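Local coordinates for interferon gamma (Paralichthys olivaceus, PDB 6F1E), which acts as a secreted homodimeric cytokine that binds the interferon gamma receptor ifngr1 and activates macrophages and neutrophils, at residues 18-22 with 23-27; 126-129 with 130-133. All coordinates share one frame; numbering follows the deposited sequence.

Contact 1. Residues 18-22 with 23-27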
ATOM      1  N   TYR A  18     -24.949  -0.486 -15.602  1.00 77.16           N
ATOM      2  CA  TYR A  18     -24.479  -0.616 -14.209  1.00 73.13           C
ATOM      3  C   TYR A  18     -25.341   0.286 -13.347  1.00 75.04           C
ATOM      4  O   TYR A  18     -24.909   1.350 -12.889  1.00 73.37           O
ATOM      5  CB  TYR A  18     -22.995  -0.275 -14.116  1.00 68.19           C
ATOM      6  CG  TYR A  18     -22.113  -1.357 -14.678  1.00 71.87           C
ATOM      7  CD1 TYR A  18     -21.973  -2.567 -14.000  1.00 70.32           C
ATOM      8  CD2 TYR A  18     -21.441  -1.206 -15.902  1.00 70.40           C
ATOM      9  CE1 TYR A  18     -21.173  -3.589 -14.496  1.00 67.25           C
ATOM     10  CE2 TYR A  18     -20.636  -2.238 -16.406  1.00 71.68           C
ATOM     11  CZ  TYR A  18     -20.509  -3.427 -15.689  1.00 67.32           C
ATOM     12  OH  TYR A  18     -19.733  -4.475 -16.119  1.00 58.30           O
ATOM     13  N   ASN A  19     -26.578  -0.163 -13.165  1.00 76.36           N
ATOM     14  CA  ASN A  19     -27.683   0.667 -12.701  1.00 75.57           C
ATOM     15  C   ASN A  19     -27.968   0.289 -11.291  1.00 74.43           C
ATOM     16  O   ASN A  19     -28.118  -0.901 -11.001  1.00 72.47           O
ATOM     17  CB  ASN A  19     -28.940   0.392 -13.520  1.00 86.64           C
ATOM     18  CG  ASN A  19     -29.868   1.572 -13.540  1.00 97.73           C
ATOM     19  OD1 ASN A  19     -30.312   2.050 -12.491  1.00 99.21           O
ATOM     20  ND2 ASN A  19     -30.146   2.078 -14.739  1.00112.43           N
ATOM     21  N   ILE A  20     -28.037   1.275 -10.402  1.00 69.23           N
ATOM     22  CA  ILE A  20     -28.375   0.977  -9.016  1.00 67.04           C
ATOM     23  C   ILE A  20     -29.243   2.063  -8.450  1.00 67.20           C
ATOM     24  O   ILE A  20     -29.351   3.157  -9.034  1.00 66.70           O
ATOM     25  CB  ILE A  20     -27.125   0.770  -8.134  1.00 66.25           C
ATOM     26  CG1 ILE A  20     -26.184   1.972  -8.210  1.00 63.19           C
ATOM     27  CG2 ILE A  20     -26.389  -0.511  -8.533  1.00 64.09           C
ATOM     28  CD1 ILE A  20     -25.269   2.048  -7.019  1.00 66.36           C
ATOM     29  N   SER A  21     -29.885   1.738  -7.327  1.00 70.52           N
ATOM     30  CA  SER A  21     -30.784   2.678  -6.647  1.00 65.87           C
ATOM     31  C   SER A  21     -29.927   3.800  -6.138  1.00 65.99           C
ATOM     32  O   SER A  21     -28.799   3.552  -5.726  1.00 68.24           O
ATOM     33  CB  SER A  21     -31.498   2.017  -5.466  1.00 60.48           C
ATOM     34  OG  SER A  21     -30.563   1.577  -4.464  1.00 70.73           O
ATOM     35  N   ASN A  22     -30.448   5.024  -6.176  1.00 63.89           N
ATOM     36  CA  ASN A  22     -29.848   6.132  -5.440  1.00 60.47           C
ATOM     37  C   ASN A  22     -29.648   5.840  -3.916  1.00 61.50           C
ATOM     38  O   ASN A  22     -28.756   6.396  -3.276  1.00 66.49           O
ATOM     39  CB  ASN A  22     -30.679   7.397  -5.654  1.00 63.44           C
ATOM     40  CG  ASN A  22     -30.592   7.926  -7.077  1.00 63.11           C
ATOM     41  OD1 ASN A  22     -29.546   7.877  -7.703  1.00 68.87           O
ATOM     42  ND2 ASN A  22     -31.688   8.460  -7.579  1.00 66.12           N
ATOM     43  N   LYS A  23     -30.456   4.964  -3.341  1.00 59.61           N
ATOM     44  CA  LYS A  23     -30.330   4.644  -1.920  1.00 62.97           C
ATOM     45  C   LYS A  23     -29.026   3.900  -1.733  1.00 61.66           C
ATOM     46  O   LYS A  23     -28.182   4.343  -0.960  1.00 67.00           O
ATOM     47  CB  LYS A  23     -31.546   3.824  -1.418  1.00 65.88           C
ATOM     48  CG  LYS A  23     -31.342   3.089  -0.101  1.00 71.64           C
ATOM     49  CD  LYS A  23     -32.539   2.209   0.275  1.00 75.78           C
ATOM     50  CE  LYS A  23     -32.094   1.082   1.200  1.00 81.74           C
ATOM     51  NZ  LYS A  23     -33.042   0.844   2.313  1.00 86.30           N
ATOM     52  N   ASP A  24     -28.852   2.790  -2.461  1.00 61.39           N
ATOM     53  CA  ASP A  24     -27.626   1.976  -2.364  1.00 57.32           C
ATOM     54  C   ASP A  24     -26.316   2.718  -2.780  1.00 54.45           C
ATOM     55  O   ASP A  24     -25.228   2.397  -2.284  1.00 62.10           O
ATOM     56  CB  ASP A  24     -27.762   0.686  -3.190  1.00 61.91           C
ATOM     57  CG  ASP A  24     -28.748  -0.352  -2.584  1.00 68.15           C
ATOM     58  OD1 ASP A  24     -29.042  -0.416  -1.355  1.00 69.29           O
ATOM     59  OD2 ASP A  24     -29.189  -1.190  -3.377  1.00 70.82           O
ATOM     60  N   ARG A  25     -26.443   3.669  -3.695  1.00 44.87           N
ATOM     61  CA  ARG A  25     -25.341   4.452  -4.244  1.00 53.19           C
ATOM     62  C   ARG A  25     -24.887   5.452  -3.194  1.00 57.36           C
ATOM     63  O   ARG A  25     -23.703   5.524  -2.891  1.00 62.71           O
ATOM     64  CB  ARG A  25     -25.801   5.194  -5.531  1.00 56.14           C
ATOM     65  CG  ARG A  25     -24.851   6.259  -6.117  1.00 61.70           C
ATOM     66  CD  ARG A  25     -25.274   6.833  -7.500  1.00 56.84           C
ATOM     67  NE  ARG A  25     -25.357   5.817  -8.555  1.00 60.05           N
ATOM     68  CZ  ARG A  25     -24.318   5.104  -9.049  1.00 67.76           C
ATOM     69  NH1 ARG A  25     -23.081   5.253  -8.605  1.00 70.27           N
ATOM     70  NH2 ARG A  25     -24.506   4.202 -10.009  1.00 66.05           N
ATOM     71  N   PHE A  26     -25.825   6.219  -2.644  1.00 54.00           N
ATOM     72  CA  PHE A  26     -25.520   7.199  -1.627  1.00 55.86           C
ATOM     73  C   PHE A  26     -25.946   6.712  -0.207  1.00 59.11           C
ATOM     74  O   PHE A  26     -26.721   7.370   0.511  1.00 57.15           O
ATOM     75  CB  PHE A  26     -26.127   8.540  -2.009  1.00 55.48           C
ATOM     76  CG  PHE A  26     -25.689   9.031  -3.356  1.00 55.87           C
ATOM     77  CD1 PHE A  26     -24.383   9.431  -3.563  1.00 60.38           C
ATOM     78  CD2 PHE A  26     -26.575   9.088  -4.425  1.00 58.02           C
ATOM     79  CE1 PHE A  26     -23.965   9.893  -4.812  1.00 58.91           C
ATOM     80  CE2 PHE A  26     -26.164   9.553  -5.684  1.00 58.17           C
ATOM     81  CZ  PHE A  26     -24.859   9.949  -5.880  1.00 57.95           C
ATOM     82  N   ASN A  27     -25.353   5.581   0.198  1.00 56.39           N
ATOM     83  CA  ASN A  27     -25.429   5.060   1.575  1.00 56.62           C
ATOM     84  C   ASN A  27     -24.322   5.563   2.487  1.00 56.43           C
ATOM     85  O   ASN A  27     -24.100   4.967   3.544  1.00 53.50           O
ATOM     86  CB  ASN A  27     -25.394   3.525   1.578  1.00 57.14           C
ATOM     87  CG  ASN A  27     -24.100   2.969   1.039  1.00 56.79           C
ATOM     88  OD1 ASN A  27     -23.283   3.686   0.457  1.00 49.67           O
ATOM     89  ND2 ASN A  27     -23.905   1.696   1.224  1.00 59.37           N
TER

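Contact 2. Residues 126-129 with 130-133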
ATOM      1  N   MET A 126       4.093 -14.096   6.224  1.00 57.89           N
ATOM      2  CA  MET A 126       4.513 -13.849   7.593  1.00 59.55           C
ATOM      3  C   MET A 126       4.418 -15.027   8.563  1.00 61.17           C
ATOM      4  O   MET A 126       5.088 -15.045   9.587  1.00 66.37           O
ATOM      5  CB  MET A 126       3.732 -12.692   8.120  1.00 63.67           C
ATOM      6  CG  MET A 126       4.045 -11.469   7.306  1.00 73.55           C
ATOM      7  SD  MET A 126       3.171 -10.128   8.038  1.00 96.69           S
ATOM      8  CE  MET A 126       3.345  -8.904   6.741  1.00108.44           C
ATOM      9  N   ASN A 127       3.631 -16.024   8.226  1.00 61.08           N
ATOM     10  CA  ASN A 127       3.470 -17.183   9.077  1.00 67.97           C
ATOM     11  C   ASN A 127       4.416 -18.292   8.669  1.00 60.37           C
ATOM     12  O   ASN A 127       4.335 -19.401   9.222  1.00 56.71           O
ATOM     13  CB  ASN A 127       2.004 -17.676   9.031  1.00 88.09           C
ATOM     14  CG  ASN A 127       1.577 -18.204   7.645  1.00 94.95           C
ATOM     15  OD1 ASN A 127       2.171 -17.850   6.609  1.00 90.98           O
ATOM     16  ND2 ASN A 127       0.524 -19.045   7.625  1.00 93.49           N
ATOM     17  N   ASN A 128       5.303 -18.020   7.704  1.00 56.57           N
ATOM     18  CA  ASN A 128       6.288 -19.031   7.246  1.00 56.01           C
ATOM     19  C   ASN A 128       7.605 -18.811   7.978  1.00 58.16           C
ATOM     20  O   ASN A 128       8.014 -17.661   8.120  1.00 52.43           O
ATOM     21  CB  ASN A 128       6.514 -18.913   5.738  1.00 54.59           C
ATOM     22  CG  ASN A 128       7.306 -20.063   5.184  1.00 52.69           C
ATOM     23  OD1 ASN A 128       8.487 -20.214   5.499  1.00 53.13           O
ATOM     24  ND2 ASN A 128       6.662 -20.884   4.345  1.00 49.51           N
ATOM     25  N   PHE A 129       8.269 -19.898   8.407  1.00 56.68           N
ATOM     26  CA  PHE A 129       9.482 -19.835   9.275  1.00 54.68           C
ATOM     27  C   PHE A 129      10.705 -19.298   8.516  1.00 58.64           C
ATOM     28  O   PHE A 129      11.486 -18.503   9.064  1.00 52.85           O
ATOM     29  CB  PHE A 129       9.793 -21.237   9.812  1.00 54.50           C
ATOM     30  CG  PHE A 129      10.965 -21.314  10.760  1.00 56.09           C
ATOM     31  CD1 PHE A 129      10.810 -21.015  12.120  1.00 62.86           C
ATOM     32  CD2 PHE A 129      12.221 -21.723  10.308  1.00 57.94           C
ATOM     33  CE1 PHE A 129      11.889 -21.098  13.008  1.00 60.10           C
ATOM     34  CE2 PHE A 129      13.303 -21.792  11.180  1.00 57.06           C
ATOM     35  CZ  PHE A 129      13.134 -21.485  12.534  1.00 58.24           C
ATOM     36  N   ILE A 130      10.863 -19.768   7.270  1.00 54.35           N
ATOM     37  CA  ILE A 130      11.938 -19.345   6.389  1.00 50.75           C
ATOM     38  C   ILE A 130      11.849 -17.841   6.212  1.00 49.82           C
ATOM     39  O   ILE A 130      12.857 -17.140   6.296  1.00 49.19           O
ATOM     40  CB  ILE A 130      11.828 -19.958   4.967  1.00 56.49           C
ATOM     41  CG1 ILE A 130      11.853 -21.517   4.925  1.00 58.23           C
ATOM     42  CG2 ILE A 130      12.919 -19.402   4.069  1.00 53.51           C
ATOM     43  CD1 ILE A 130      12.910 -22.146   5.777  1.00 62.64           C
ATOM     44  N   ILE A 131      10.649 -17.346   5.938  1.00 47.17           N
ATOM     45  CA  ILE A 131      10.469 -15.899   5.734  1.00 50.87           C
ATOM     46  C   ILE A 131      10.864 -15.136   6.998  1.00 48.55           C
ATOM     47  O   ILE A 131      11.593 -14.175   6.935  1.00 52.80           O
ATOM     48  CB  ILE A 131       9.022 -15.541   5.340  1.00 52.79           C
ATOM     49  CG1 ILE A 131       8.606 -16.254   4.035  1.00 54.61           C
ATOM     50  CG2 ILE A 131       8.832 -14.035   5.171  1.00 53.86           C
ATOM     51  CD1 ILE A 131       9.521 -16.030   2.845  1.00 57.89           C
ATOM     52  N   GLN A 132      10.432 -15.618   8.144  1.00 46.19           N
ATOM     53  CA  GLN A 132      10.743 -14.967   9.397  1.00 50.31           C
ATOM     54  C   GLN A 132      12.245 -14.830   9.616  1.00 50.48           C
ATOM     55  O   GLN A 132      12.697 -13.770  10.068  1.00 51.16           O
ATOM     56  CB  GLN A 132      10.102 -15.711  10.572  1.00 51.22           C
ATOM     57  CG  GLN A 132       8.575 -15.604  10.620  1.00 53.07           C
ATOM     58  CD  GLN A 132       7.918 -16.813  11.287  1.00 53.83           C
ATOM     59  OE1 GLN A 132       8.579 -17.613  11.941  1.00 53.26           O
ATOM     60  NE2 GLN A 132       6.609 -16.938  11.125  1.00 49.95           N
ATOM     61  N   SER A 133      13.024 -15.861   9.277  1.00 49.17           N
ATOM     62  CA  SER A 133      14.485 -15.813   9.509  1.00 55.67           C
ATOM     63  C   SER A 133      15.156 -14.852   8.537  1.00 54.78           C
ATOM     64  O   SER A 133      15.995 -14.057   8.942  1.00 57.19           O
ATOM     65  CB  SER A 133      15.134 -17.187   9.382  1.00 57.78           C
ATOM     66  OG  SER A 133      14.298 -18.161   9.974  1.00 68.32           O
TER

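Contact 1. Residues 18-22 with 23-27
Ser21 OG takes the backbone N-H of Asp24 at 2.9 Å, N to OG, in a nearly straight bond (163°): a serine N-cap on the short helix 22-25, which follows the loop after helix 5-17. The hydroxyl sits between its own backbone N and carbonyl carbon (chi1 62°), and this torsion swings it over the first turn. The turn itself is closed by two backbone bonds, Arg25 N to Ser21 O at 3.1 Å and Phe26 N to Asn22 O at 3.0 Å; Phe26 is where the chain departs from helical geometry.

On the side facing the second subunit, Ile20 and Arg25 cross at about a right angle. The arginine bends at chi3 (-60°) and brings its guanidinium back over the isoleucine, whose CD1 lies over the centre of one face, 3.7 Å from the plane. The polar end is engaged elsewhere: Arg25 NH1 donates to Ser133 O of the second subunit, and Ile20 packs on Ile130 of that subunit, so this small helix is part of the dimer interface. Nearer the backbone, the aliphatic part of the same side chain lies on the neighbouring ring, with Arg25 CG 3.5 Å above the centre of one face of Phe26.

Contact 2. Residues 126-129 with 130-133
Gln132 reaches back from the first turn of helix 129-137 to the loop before it, while Phe129 crosses it at about a right angle, ring and amide planes 71° apart. The glutamine amide points its NE2 at Met126 O, 2.9 Å away, in an almost perfectly straight bond (177°) with the acceptor in the plane of the amide. On the way its CG passes 3.3 Å from Asn128 O, the carbonyl that also accepts from Gln132 N.

Asn128 is the N-cap. With CG anti to N, its side chain runs beside that of Ile130, pointing the same way, and OD1 accepts from Ile130 N at 3.0 Å, with the donor in the carbonyl plane but the N-H bent away from a straight line (130°). Ile131 instead crosses Asn128 at about a right angle, its CG1 lying 3.8 Å from Asn128 CB.

One turn on, Ser133 OG lies over one face of the Phe129 ring, offset toward the rim, and donates to Phe129 O at 3.0 Å. Ser133 N reaches the same oxygen from the opposite face of the carbonyl plane.

Gln132 NE2 also donates to Gln65 OE1 of the second subunit. The two glutamine amides are joined by this one bond, and each also donates to a backbone carbonyl of the loop, Gln65 NE2 to Asn127 O, so a buried glutamine ties the helix start to both its own chain and its dimer mate.

Both contacts lie at the start of a helix, each with a polar side chain capping it: contact 1 at helix 22-25, contact 2 later in the chain at helix 129-137. Within one subunit they are far apart, about 44 Å between centres and about 30 Å between nearest atoms, with helices 41-64, 89-107 and 109-122 coming between them in sequence. The dimer brings the two regions together: Arg25 of contact 1 bonds to Ser133 O of the second subunit, Tyr18 O meets Ser133 OG in a bond that is weak in one of the two copies of the interface, and the Tyr18 ring meets Phe129 there. The N-terminal part of each chain thus docks against helix 129-137 of its mate, consistent with the intertwined homodimer of interferon gamma.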